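Local coordinates for Di-haem cytochrome c peroxidase family protein (Burkholderia thailandensis E264, PDB 6NX0) that carries two covalently bound c-type hemes, forms an unusually stable bis-Fe(IV) state, and is probably a peroxidase of the diheme cytochrome c peroxidase family, at residues Pro99-Ala103 with Glu254-Tyr259; Gly143-Pro147 with His383-Phe387; Pro267-Tyr272 with Thr456-Ala460. All coordinates share one frame; numbering follows the deposited sequence. Where two conformers were deposited one is given.

How the contacts relate
Contact 1 joins two helices, 99-109 and 245-260, at a partly buried place on the heme c #1 side of the chain. Its chemistry is apolar, with no hydrogen bond across it. Contact 2 is the buried one. Two loops meet beside both heme pockets, and an arginine binds backbone carbonyls. Contact 3 is partly buried and mostly polar, with several hydrogen bonds at the start of helix 271-276. Contacts 1 and 3 are in series: contact 1 closes before contact 3 opens. Helix 271-276 comes next after helix 245-260. Contact 2 alternates with each of them in sequence. No two contacts touch; the nearest atoms of contacts 1 and 3 are about 10 Å apart.

Contact 1 of 3, residues Pro99-Ala103 with Glu254-Tyr259; sequences PTLAA and EAMQAY. With HEC (heme c), chain B.
Leu-101 and Ala-102, near the start of helix 99-109, pack on helix 245-260 through Ala-255, Ala-258 and Tyr-259. The axes of the two short segments approach to 7.4 Å and cross at -109°, so the helices meet steeply over a small patch. Leu-101 comes first along the chain. Its CG is anti to the backbone N (chi1 -174°), which carries the branched end across to the other helix. There Leu-101 CG lies against the methyl of Ala-258, 3.6 Å from its CB. The two methyls then part: Leu-101 CD1 goes to Ala-255, 4.0 Å from its CB, and CD2 stays by Ala-258 and the carbonyl of Glu-254. Phe-237 of helix 228-237 also packs against Leu-101.

Ala-102 follows. Its small side chain lets the backbones come close, with Ala-102 CA only 4.0 Å from Tyr-259 CA. Ala-102 CB rests 3.7 Å from Ala-258 O, while Ala-102 O lies 3.4 Å from Tyr-259 CB. The Tyr-259 ring then leads away from the segment and packs edge-to-face with Phe-109, further along the first helix. No hydrogen bond links the segments; the fit rests on Leu-101 laid across Ala-255 and Ala-258, and on Ala-102 against Ala-258 and Tyr-259. On helix 245-260, Met-256 points away from this patch and reaches the heme, its CG 3.7 Å from the heme methyl CMB. Helix 99-109 precedes the heme-binding Cys-122, Cys-125 and His-126. The steep crossing is consistent with the packing of the first and last helices of a cytochrome c fold beside its heme.

Contact 2 of 3, residues Gly143-Pro147 with His383-Phe387; sequences GPRVP and HNGVF. With HEC (heme c), chain C.
Arg-145 meets the turn at Gly-385 and gives hydrogen bonds to two successive backbone carbonyls. Arg-145 NE donates to Gly-385 O at 3.2 Å, with an N-H...O angle of 147°. Arg-145 NH2 donates to Val-386 O at 3.0 Å and is more bent, at 137°. Both oxygens are tilted from the guanidinium plane. The chain of Arg-145 is bent at chi3 (-60°), which brings the NE/NH2 edge of the guanidinium to the second loop.

The tightly packed part is where Val-146 and the backbone of Arg-145 face Asn-384 and Gly-385. Val-146 CG1 packs 3.7 Å from Asn-384 O. Gly-385 has positive phi and brings its backbone close to Arg-145 and Val-146. Asn-384 turns its side chain away from this face. Asn-384 OD1 accepts from Val-386 N at 3.1 Å and closes an Asx turn, while its ND2 is held by Pro-330 O. The more open side is the partly exposed Arg-145 and Val-386. Side-chain packing is slight there, with Arg-145 NH2 4.2 Å from Val-386 CG2, although the two hydrogen bonds hold the guanidinium.

Just before the turn, His-383 binds one heme propionate twice, through its backbone N to O1D and through ND1 to O2D at 2.6 Å. Pro-147 touches the other heme. The contact is thus a loop-loop junction beside the two heme pockets of a diheme peroxidase, built on an Asx turn next to the heme c #2 propionate.

Contact 3 of 3, residues Pro267-Tyr272 with Thr456-Ala460; sequences PFSSRY and TLTDA
The two backbones run close past each other, with Ser-270 CA 4.2 Å from Asp-459 CA, and Tyr-272 N donates to Thr-456 O at 2.9 Å in a fairly straight bond (161°). The side chains add a second polar group around Asp-459. Its OD1 accepts two bonds from Ser-269. Ser-269 N meets Asp-459 OD1 at 2.8 Å, nearly in line with the C-O bond. Ser-269 OG gives its hydrogen to the anti lone pair of Asp-459 OD1 at 2.7 Å. Ser-269 OG also accepts from Ala-460 N at 3.0 Å (159°), so the serine hydroxyl bridges the carboxylate and the next backbone N. OG is placed there by chi1 of 69°, between the backbone N and the carbonyl carbon. The other carboxylate oxygen, OD2, is bonded to Tyr-165 OH, so both oxygens have protein partners.

Ser-270 fits into the bend of the other segment, its CB pressed between the carbonyl oxygens of Thr-456 and Thr-458. Its OG bonds Asp-273 OD2 and caps a backbone N just past the segment, which makes Ser-270 the N-cap of helix 271-276. Water 2 joins the segments again: it accepts from Arg-271 N and donates to Thr-458 O at 2.6 Å. The apolar part is small. Leu-457 CD2 lies 3.5 Å from Tyr-272 CB, and the two side chains run side by side, pointing the same way. Beyond them Tyr-272 OH bonds Ser-317, and Arg-271 pairs with Glu-286 of helix 284-293.

The contact thus sets the start of helix 271-276 against the loop that follows helix 444-455, with helix 284-293 tied in through Arg-271.

Contact 1 of 3, residues Pro99-Ala103 with Glu254-Tyr259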
loop_
_atom_site.group_PDB
_atom_site.type_symbol
_atom_site.label_atom_id
_atom_site.label_comp_id
_atom_site.label_asym_id
_atom_site.label_seq_id
_atom_site.Cartn_x
_atom_site.Cartn_y
_atom_site.Cartn_z
ATOM N N PRO A 99 5.223 -15.262 -19.712
ATOM C CA PRO A 99 5.436 -16.276 -18.671
ATOM C C PRO A 99 6.891 -16.469 -18.301
ATOM O O PRO A 99 7.194 -16.704 -17.121
ATOM C CB PRO A 99 4.827 -17.543 -19.293
ATOM C CG PRO A 99 3.835 -17.027 -20.267
ATOM C CD PRO A 99 4.451 -15.806 -20.845
ATOM N N THR A 100 7.809 -16.389 -19.264
ATOM C CA THR A 100 9.202 -16.657 -18.921
ATOM C C THR A 100 9.804 -15.496 -18.130
ATOM O O THR A 100 10.551 -15.726 -17.169
ATOM C CB THR A 100 10.029 -16.967 -20.172
ATOM O OG1 THR A 100 10.055 -15.848 -21.054
ATOM C CG2 THR A 100 9.446 -18.158 -20.884
ATOM N N LEU A 101 9.471 -14.251 -18.488
ATOM C CA LEU A 101 9.976 -13.115 -17.728
ATOM C C LEU A 101 9.323 -13.041 -16.347
ATOM O O LEU A 101 9.983 -12.697 -15.353
ATOM C CB LEU A 101 9.764 -11.816 -18.504
ATOM C CG LEU A 101 10.388 -10.585 -17.848
ATOM C CD1 LEU A 101 11.904 -10.799 -17.635
ATOM C CD2 LEU A 101 10.144 -9.328 -18.649
ATOM N N ALA A 102 8.036 -13.389 -16.258
ATOM C CA ALA A 102 7.358 -13.404 -14.967
ATOM C C ALA A 102 7.959 -14.470 -14.064
ATOM O O ALA A 102 8.076 -14.274 -12.847
ATOM C CB ALA A 102 5.861 -13.645 -15.175
ATOM N N ALA A 103 8.358 -15.605 -14.643
ATOM C CA ALA A 103 8.963 -16.657 -13.834
ATOM C C ALA A 103 10.322 -16.224 -13.296
ATOM O O ALA A 103 10.696 -16.576 -12.173
ATOM C CB ALA A 103 9.088 -17.937 -14.649
ATOM N N GLU A 254 12.883 -5.086 -14.307
ATOM C CA GLU A 254 12.062 -5.550 -15.424
ATOM C C GLU A 254 11.442 -6.902 -15.118
ATOM O O GLU A 254 10.266 -7.134 -15.406
ATOM C CB GLU A 254 12.898 -5.670 -16.703
ATOM C CG GLU A 254 13.313 -4.397 -17.352
ATOM C CD GLU A 254 13.976 -4.686 -18.712
ATOM O OE1 GLU A 254 15.114 -4.230 -18.931
ATOM O OE2 GLU A 254 13.358 -5.407 -19.532
ATOM N N ALA A 255 12.240 -7.820 -14.566
ATOM C CA ALA A 255 11.736 -9.149 -14.245
ATOM C C ALA A 255 10.672 -9.063 -13.172
ATOM O O ALA A 255 9.620 -9.704 -13.264
ATOM C CB ALA A 255 12.895 -10.049 -13.791
ATOM N N MET A 256 10.923 -8.248 -12.159
ATOM C CA MET A 256 9.962 -8.138 -11.063
ATOM C C MET A 256 8.648 -7.531 -11.532
ATOM O O MET A 256 7.573 -7.960 -11.110
ATOM C CB MET A 256 10.565 -7.290 -9.951
ATOM C CG MET A 256 9.750 -7.301 -8.656
ATOM S SD MET A 256 9.418 -8.955 -8.004
ATOM C CE MET A 256 11.085 -9.389 -7.561
ATOM N N GLN A 257 8.718 -6.495 -12.372
ATOM C CA GLN A 257 7.515 -5.905 -12.940
ATOM C C GLN A 257 6.669 -6.960 -13.643
ATOM O O GLN A 257 5.450 -7.016 -13.462
ATOM C CB GLN A 257 7.930 -4.781 -13.892
ATOM C CG GLN A 257 6.852 -3.795 -14.249
ATOM C CD GLN A 257 7.477 -2.539 -14.855
ATOM O OE1 GLN A 257 7.803 -1.559 -14.149
ATOM N NE2 GLN A 257 7.706 -2.589 -16.162
ATOM N N ALA A 258 7.297 -7.843 -14.419
ATOM C CA ALA A 258 6.540 -8.885 -15.097
ATOM C C ALA A 258 5.858 -9.812 -14.103
ATOM O O ALA A 258 4.710 -10.210 -14.306
ATOM C CB ALA A 258 7.451 -9.685 -16.026
ATOM N N TYR A 259 6.562 -10.200 -13.031
ATOM C CA TYR A 259 5.939 -11.087 -12.055
ATOM C C TYR A 259 4.773 -10.397 -11.367
ATOM O O TYR A 259 3.674 -10.958 -11.264
ATOM C CB TYR A 259 6.961 -11.572 -11.025
ATOM C CG TYR A 259 6.367 -12.350 -9.857
ATOM C CD1 TYR A 259 5.492 -13.399 -10.061
ATOM C CD2 TYR A 259 6.722 -12.043 -8.554
ATOM C CE1 TYR A 259 4.988 -14.127 -8.991
ATOM C CE2 TYR A 259 6.223 -12.745 -7.494
ATOM C CZ TYR A 259 5.348 -13.790 -7.710
ATOM O OH TYR A 259 4.855 -14.519 -6.644
HETATM FE FE HEC B . 8.442 -4.568 -0.131
HETATM C CHA HEC B . 6.378 -1.791 -0.306
HETATM C CHB HEC B . 8.045 -5.056 -3.468
HETATM C CHC HEC B . 11.175 -6.656 -0.174
HETATM C CHD HEC B . 8.992 -3.989 3.220
HETATM N NA HEC B . 7.339 -3.660 -1.574
HETATM C C1A HEC B . 6.581 -2.513 -1.454
HETATM C C2A HEC B . 5.979 -2.227 -2.726
HETATM C C3A HEC B . 6.357 -3.198 -3.570
HETATM C C4A HEC B . 7.292 -4.059 -2.893
HETATM C CMA HEC B . 6.055 -3.282 -5.062
HETATM C CAA HEC B . 5.075 -1.017 -3.027
HETATM C CBA HEC B . 3.614 -1.408 -2.898
HETATM C CGA HEC B . 2.670 -0.240 -3.022
HETATM O O1A HEC B . 1.440 -0.530 -3.096
HETATM O O2A HEC B . 3.122 0.940 -2.902
HETATM N NB HEC B . 9.449 -5.634 -1.534
HETATM C C1B HEC B . 9.120 -5.675 -2.882
HETATM C C2B HEC B . 10.069 -6.529 -3.544
HETATM C C3B HEC B . 11.004 -6.895 -2.660
HETATM C C4B HEC B . 10.603 -6.369 -1.377
HETATM C CMB HEC B . 10.019 -6.863 -5.038
HETATM C CAB HEC B . 12.218 -7.825 -2.863
HETATM C CBB HEC B . 13.243 -7.138 -3.799
HETATM N NC HEC B . 9.793 -5.209 1.252
HETATM C C1C HEC B . 10.817 -6.119 1.024
HETATM C C2C HEC B . 11.309 -6.531 2.320
HETATM C C3C HEC B . 10.697 -5.833 3.281
HETATM C C4C HEC B . 9.750 -4.960 2.618
HETATM C CMC HEC B . 12.297 -7.689 2.530
HETATM C CAC HEC B . 10.650 -6.166 4.783
HETATM C CBC HEC B . 12.004 -5.923 5.461
HETATM N ND HEC B . 7.764 -3.194 1.200
HETATM C C1D HEC B . 8.114 -3.163 2.564
HETATM C C2D HEC B . 7.509 -1.996 3.154
HETATM C C3D HEC B . 6.773 -1.294 2.071
HETATM C C4D HEC B . 6.961 -2.087 0.887
HETATM C CMD HEC B . 7.711 -1.519 4.579
HETATM C CAD HEC B . 5.997 0.032 2.183
HETATM C CBD HEC B . 7.031 1.128 2.301
HETATM C CGD HEC B . 6.472 2.514 2.035
HETATM O O1D HEC B . 5.254 2.628 1.776
HETATM O O2D HEC B . 7.281 3.475 2.177
HETATM O O HOH W 1 9.867 -2.934 -0.439
#

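Contact 2 of 3, residues Gly143-Pro147 with His383-Phe387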
loop_
_atom_site.group_PDB
_atom_site.type_symbol
_atom_site.label_atom_id
_atom_site.label_comp_id
_atom_site.label_asym_id
_atom_site.label_seq_id
_atom_site.Cartn_x
_atom_site.Cartn_y
_atom_site.Cartn_z
ATOM N N GLY A 143 7.377 -5.554 19.291
ATOM C CA GLY A 143 7.886 -4.207 19.288
ATOM C C GLY A 143 7.119 -3.313 18.328
ATOM O O GLY A 143 5.999 -2.898 18.605
ATOM N N PRO A 144 7.712 -3.011 17.170
ATOM C CA PRO A 144 7.164 -1.937 16.331
ATOM C C PRO A 144 5.960 -2.304 15.483
ATOM O O PRO A 144 5.299 -1.389 14.965
ATOM C CB PRO A 144 8.348 -1.563 15.434
ATOM C CG PRO A 144 9.203 -2.722 15.422
ATOM C CD PRO A 144 9.065 -3.395 16.751
ATOM N N ARG A 145 5.666 -3.590 15.292
ATOM C CA ARG A 145 4.524 -4.028 14.491
ATOM C C ARG A 145 4.638 -3.600 13.028
ATOM O O ARG A 145 3.641 -3.371 12.344
ATOM C CB ARG A 145 3.211 -3.531 15.105
ATOM C CG ARG A 145 3.110 -3.897 16.588
ATOM C CD ARG A 145 1.741 -3.558 17.183
ATOM N NE ARG A 145 1.384 -2.136 17.099
ATOM C CZ ARG A 145 1.761 -1.210 17.982
ATOM N NH1 ARG A 145 2.523 -1.529 19.019
ATOM N NH2 ARG A 145 1.368 0.047 17.840
ATOM N N VAL A 146 5.873 -3.500 12.550
ATOM C CA VAL A 146 6.183 -3.386 11.130
ATOM C C VAL A 146 7.297 -4.383 10.850
ATOM O O VAL A 146 7.921 -4.886 11.794
ATOM C CB VAL A 146 6.591 -1.949 10.737
ATOM C CG1 VAL A 146 5.511 -0.973 11.092
ATOM C CG2 VAL A 146 7.899 -1.552 11.394
ATOM N N PRO A 147 7.568 -4.700 9.585
ATOM C CA PRO A 147 8.503 -5.797 9.286
ATOM C C PRO A 147 9.883 -5.578 9.867
ATOM O O PRO A 147 10.450 -4.482 9.793
ATOM C CB PRO A 147 8.548 -5.821 7.760
ATOM C CG PRO A 147 7.187 -5.307 7.347
ATOM C CD PRO A 147 6.846 -4.252 8.375
ATOM N N HIS A 383 0.038 2.922 7.744
ATOM C CA HIS A 383 1.418 3.049 7.263
ATOM C C HIS A 383 2.441 2.816 8.356
ATOM O O HIS A 383 3.588 2.478 8.048
ATOM C CB HIS A 383 1.645 4.447 6.645
ATOM C CG HIS A 383 1.812 5.545 7.645
ATOM N ND1 HIS A 383 0.753 6.075 8.349
ATOM C CD2 HIS A 383 2.912 6.222 8.059
ATOM C CE1 HIS A 383 1.193 7.008 9.168
ATOM N NE2 HIS A 383 2.503 7.115 9.017
ATOM N N ASN A 384 2.065 3.036 9.616
ATOM C CA ASN A 384 2.965 2.904 10.750
ATOM C C ASN A 384 2.648 1.695 11.614
ATOM O O ASN A 384 3.254 1.543 12.683
ATOM C CB ASN A 384 2.931 4.163 11.596
ATOM C CG ASN A 384 1.556 4.441 12.174
ATOM O OD1 ASN A 384 0.610 3.726 11.902
ATOM N ND2 ASN A 384 1.453 5.495 12.978
ATOM N N GLY A 385 1.724 0.833 11.183
ATOM C CA GLY A 385 1.417 -0.368 11.947
ATOM C C GLY A 385 0.757 -0.112 13.285
ATOM O O GLY A 385 0.775 -0.987 14.154
ATOM N N VAL A 386 0.182 1.078 13.494
ATOM C CA VAL A 386 -0.203 1.474 14.849
ATOM C C VAL A 386 -1.341 0.627 15.409
ATOM O O VAL A 386 -1.389 0.403 16.626
ATOM C CB VAL A 386 -0.553 2.978 14.908
ATOM C CG1 VAL A 386 -1.846 3.343 14.161
ATOM C CG2 VAL A 386 -0.654 3.432 16.365
ATOM N N PHE A 387 -2.249 0.137 14.570
ATOM C CA PHE A 387 -3.389 -0.647 15.041
ATOM C C PHE A 387 -3.133 -2.129 14.821
ATOM O O PHE A 387 -2.594 -2.517 13.785
ATOM C CB PHE A 387 -4.670 -0.256 14.310
ATOM C CG PHE A 387 -5.087 1.160 14.534
ATOM C CD1 PHE A 387 -5.158 1.687 15.819
ATOM C CD2 PHE A 387 -5.389 1.973 13.469
ATOM C CE1 PHE A 387 -5.541 3.008 16.020
ATOM C CE2 PHE A 387 -5.774 3.289 13.680
ATOM C CZ PHE A 387 -5.845 3.791 14.946
HETATM FE FE HEC C . -9.431 4.636 4.935
HETATM C CHA HEC C . -6.272 3.434 5.501
HETATM C CHB HEC C . -10.771 1.728 6.176
HETATM C CHC HEC C . -12.549 6.064 4.997
HETATM C CHD HEC C . -8.182 7.391 3.354
HETATM N NA HEC C . -8.666 2.894 5.639
HETATM C C1A HEC C . -7.320 2.596 5.739
HETATM C C2A HEC C . -7.218 1.314 6.385
HETATM C C3A HEC C . -8.452 0.805 6.474
HETATM C C4A HEC C . -9.395 1.792 6.012
HETATM C CMA HEC C . -8.872 -0.492 7.161
HETATM C CAA HEC C . -5.894 0.565 6.662
HETATM C CBA HEC C . -5.489 -0.294 5.477
HETATM C CGA HEC C . -4.145 -0.971 5.600
HETATM O O1A HEC C . -3.726 -1.547 4.550
HETATM O O2A HEC C . -3.380 -0.717 6.572
HETATM N NB HEC C . -11.288 4.031 5.443
HETATM C C1B HEC C . -11.632 2.752 5.887
HETATM C C2B HEC C . -13.063 2.723 6.124
HETATM C C3B HEC C . -13.563 3.931 5.871
HETATM C C4B HEC C . -12.462 4.756 5.394
HETATM C CMB HEC C . -13.840 1.450 6.548
HETATM C CAB HEC C . -15.005 4.456 6.087
HETATM C CBB HEC C . -15.408 4.335 7.575
HETATM N NC HEC C . -10.231 6.351 4.233
HETATM C C1C HEC C . -11.531 6.777 4.427
HETATM C C2C HEC C . -11.645 8.091 3.858
HETATM C C3C HEC C . -10.466 8.423 3.314
HETATM C C4C HEC C . -9.536 7.349 3.572
HETATM C CMC HEC C . -12.990 8.850 3.835
HETATM C CAC HEC C . -10.175 9.610 2.382
HETATM C CBC HEC C . -10.406 10.914 3.175
HETATM N ND HEC C . -7.571 5.251 4.465
HETATM C C1D HEC C . -7.288 6.457 3.814
HETATM C C2D HEC C . -5.872 6.670 3.869
HETATM C C3D HEC C . -5.289 5.522 4.599
HETATM C C4D HEC C . -6.392 4.649 4.897
HETATM C CMD HEC C . -5.082 7.847 3.305
HETATM C CAD HEC C . -3.811 5.311 4.952
HETATM C CBD HEC C . -3.529 6.051 6.244
HETATM C CGD HEC C . -2.229 5.598 6.860
HETATM O O1D HEC C . -1.665 4.576 6.397
HETATM O O2D HEC C . -1.860 6.168 7.928
#

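Contact 3 of 3, residues Pro267-Tyr272 with Thr456-Ala460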
loop_
_atom_site.group_PDB
_atom_site.type_symbol
_atom_site.label_atom_id
_atom_site.label_comp_id
_atom_site.label_asym_id
_atom_site.label_seq_id
_atom_site.Cartn_x
_atom_site.Cartn_y
_atom_site.Cartn_z
ATOM N N PRO A 267 -6.019 -11.937 -8.256
ATOM C CA PRO A 267 -6.930 -13.088 -8.413
ATOM C C PRO A 267 -8.409 -12.741 -8.482
ATOM O O PRO A 267 -9.161 -13.452 -9.170
ATOM C CB PRO A 267 -6.631 -13.951 -7.176
ATOM C CG PRO A 267 -5.330 -13.430 -6.596
ATOM C CD PRO A 267 -5.264 -11.990 -6.986
ATOM N N PHE A 268 -8.876 -11.723 -7.751
ATOM C CA PHE A 268 -10.301 -11.383 -7.695
ATOM C C PHE A 268 -11.148 -12.612 -7.350
ATOM O O PHE A 268 -12.076 -12.985 -8.072
ATOM C CB PHE A 268 -10.760 -10.752 -9.017
ATOM C CG PHE A 268 -10.109 -9.424 -9.320
ATOM C CD1 PHE A 268 -10.468 -8.275 -8.625
ATOM C CD2 PHE A 268 -9.157 -9.323 -10.322
ATOM C CE1 PHE A 268 -9.876 -7.058 -8.908
ATOM C CE2 PHE A 268 -8.562 -8.104 -10.606
ATOM C CZ PHE A 268 -8.939 -6.974 -9.895
ATOM N N SER A 269 -10.808 -13.237 -6.216
ATOM C CA SER A 269 -11.424 -14.499 -5.809
ATOM C C SER A 269 -12.144 -14.383 -4.471
ATOM O O SER A 269 -12.393 -15.401 -3.823
ATOM C CB SER A 269 -10.375 -15.606 -5.740
ATOM O OG SER A 269 -9.472 -15.385 -4.671
ATOM N N SER A 270 -12.526 -13.180 -4.065
ATOM C CA SER A 270 -13.155 -12.987 -2.769
ATOM C C SER A 270 -14.658 -13.226 -2.863
ATOM O O SER A 270 -15.234 -13.303 -3.952
ATOM C CB SER A 270 -12.888 -11.583 -2.243
ATOM O OG SER A 270 -13.618 -10.621 -2.992
ATOM N N ARG A 271 -15.298 -13.301 -1.694
ATOM C CA ARG A 271 -16.761 -13.394 -1.670
ATOM C C ARG A 271 -17.403 -12.115 -2.198
ATOM O O ARG A 271 -18.454 -12.182 -2.844
ATOM C CB ARG A 271 -17.254 -13.744 -0.265
ATOM C CG ARG A 271 -17.013 -15.227 0.051
ATOM C CD ARG A 271 -17.550 -15.672 1.430
ATOM N NE ARG A 271 -18.937 -15.252 1.643
ATOM C CZ ARG A 271 -19.324 -14.239 2.421
ATOM N NH1 ARG A 271 -18.458 -13.527 3.135
ATOM N NH2 ARG A 271 -20.608 -13.946 2.500
ATOM N N TYR A 272 -16.771 -10.951 -1.994
ATOM C CA TYR A 272 -17.265 -9.744 -2.642
ATOM C C TYR A 272 -17.233 -9.889 -4.164
ATOM O O TYR A 272 -18.178 -9.469 -4.851
ATOM C CB TYR A 272 -16.454 -8.531 -2.175
ATOM C CG TYR A 272 -16.814 -7.275 -2.930
ATOM C CD1 TYR A 272 -17.917 -6.523 -2.557
ATOM C CD2 TYR A 272 -16.056 -6.850 -4.014
ATOM C CE1 TYR A 272 -18.255 -5.355 -3.251
ATOM C CE2 TYR A 272 -16.391 -5.704 -4.722
ATOM C CZ TYR A 272 -17.494 -4.962 -4.328
ATOM O OH TYR A 272 -17.846 -3.809 -5.007
ATOM N N THR A 456 -15.376 -9.530 3.552
ATOM C CA THR A 456 -15.737 -10.139 2.272
ATOM C C THR A 456 -14.703 -9.895 1.177
ATOM O O THR A 456 -14.809 -10.484 0.093
ATOM C CB THR A 456 -17.105 -9.640 1.762
ATOM O OG1 THR A 456 -17.007 -8.303 1.222
ATOM C CG2 THR A 456 -18.184 -9.722 2.849
ATOM N N LEU A 457 -13.714 -9.039 1.426
ATOM C CA LEU A 457 -12.725 -8.696 0.415
ATOM C C LEU A 457 -11.484 -9.588 0.476
ATOM O O LEU A 457 -10.497 -9.318 -0.210
ATOM C CB LEU A 457 -12.304 -7.232 0.568
ATOM C CG LEU A 457 -13.421 -6.213 0.748
ATOM C CD1 LEU A 457 -12.860 -4.802 0.804
ATOM C CD2 LEU A 457 -14.435 -6.338 -0.375
ATOM N N THR A 458 -11.509 -10.632 1.284
ATOM C CA THR A 458 -10.388 -11.558 1.372
ATOM C C THR A 458 -10.435 -12.586 0.245
ATOM O O THR A 458 -11.458 -13.246 0.031
ATOM C CB THR A 458 -10.437 -12.252 2.724
ATOM O OG1 THR A 458 -10.405 -11.261 3.756
ATOM C CG2 THR A 458 -9.295 -13.216 2.889
ATOM N N ASP A 459 -9.322 -12.723 -0.470
ATOM C CA ASP A 459 -9.224 -13.722 -1.519
ATOM C C ASP A 459 -9.364 -15.117 -0.921
ATOM O O ASP A 459 -9.037 -15.360 0.244
ATOM C CB ASP A 459 -7.916 -13.534 -2.288
ATOM C CG ASP A 459 -8.059 -12.533 -3.391
ATOM O OD1 ASP A 459 -8.756 -12.840 -4.379
ATOM O OD2 ASP A 459 -7.509 -11.429 -3.286
ATOM N N ALA A 460 -9.900 -16.036 -1.737
ATOM C CA ALA A 460 -10.340 -17.334 -1.236
ATOM C C ALA A 460 -9.230 -18.105 -0.528
ATOM O O ALA A 460 -9.496 -18.799 0.470
ATOM C CB ALA A 460 -10.889 -18.163 -2.394
HETATM O O HOH W 2 -13.864 -14.033 0.737
#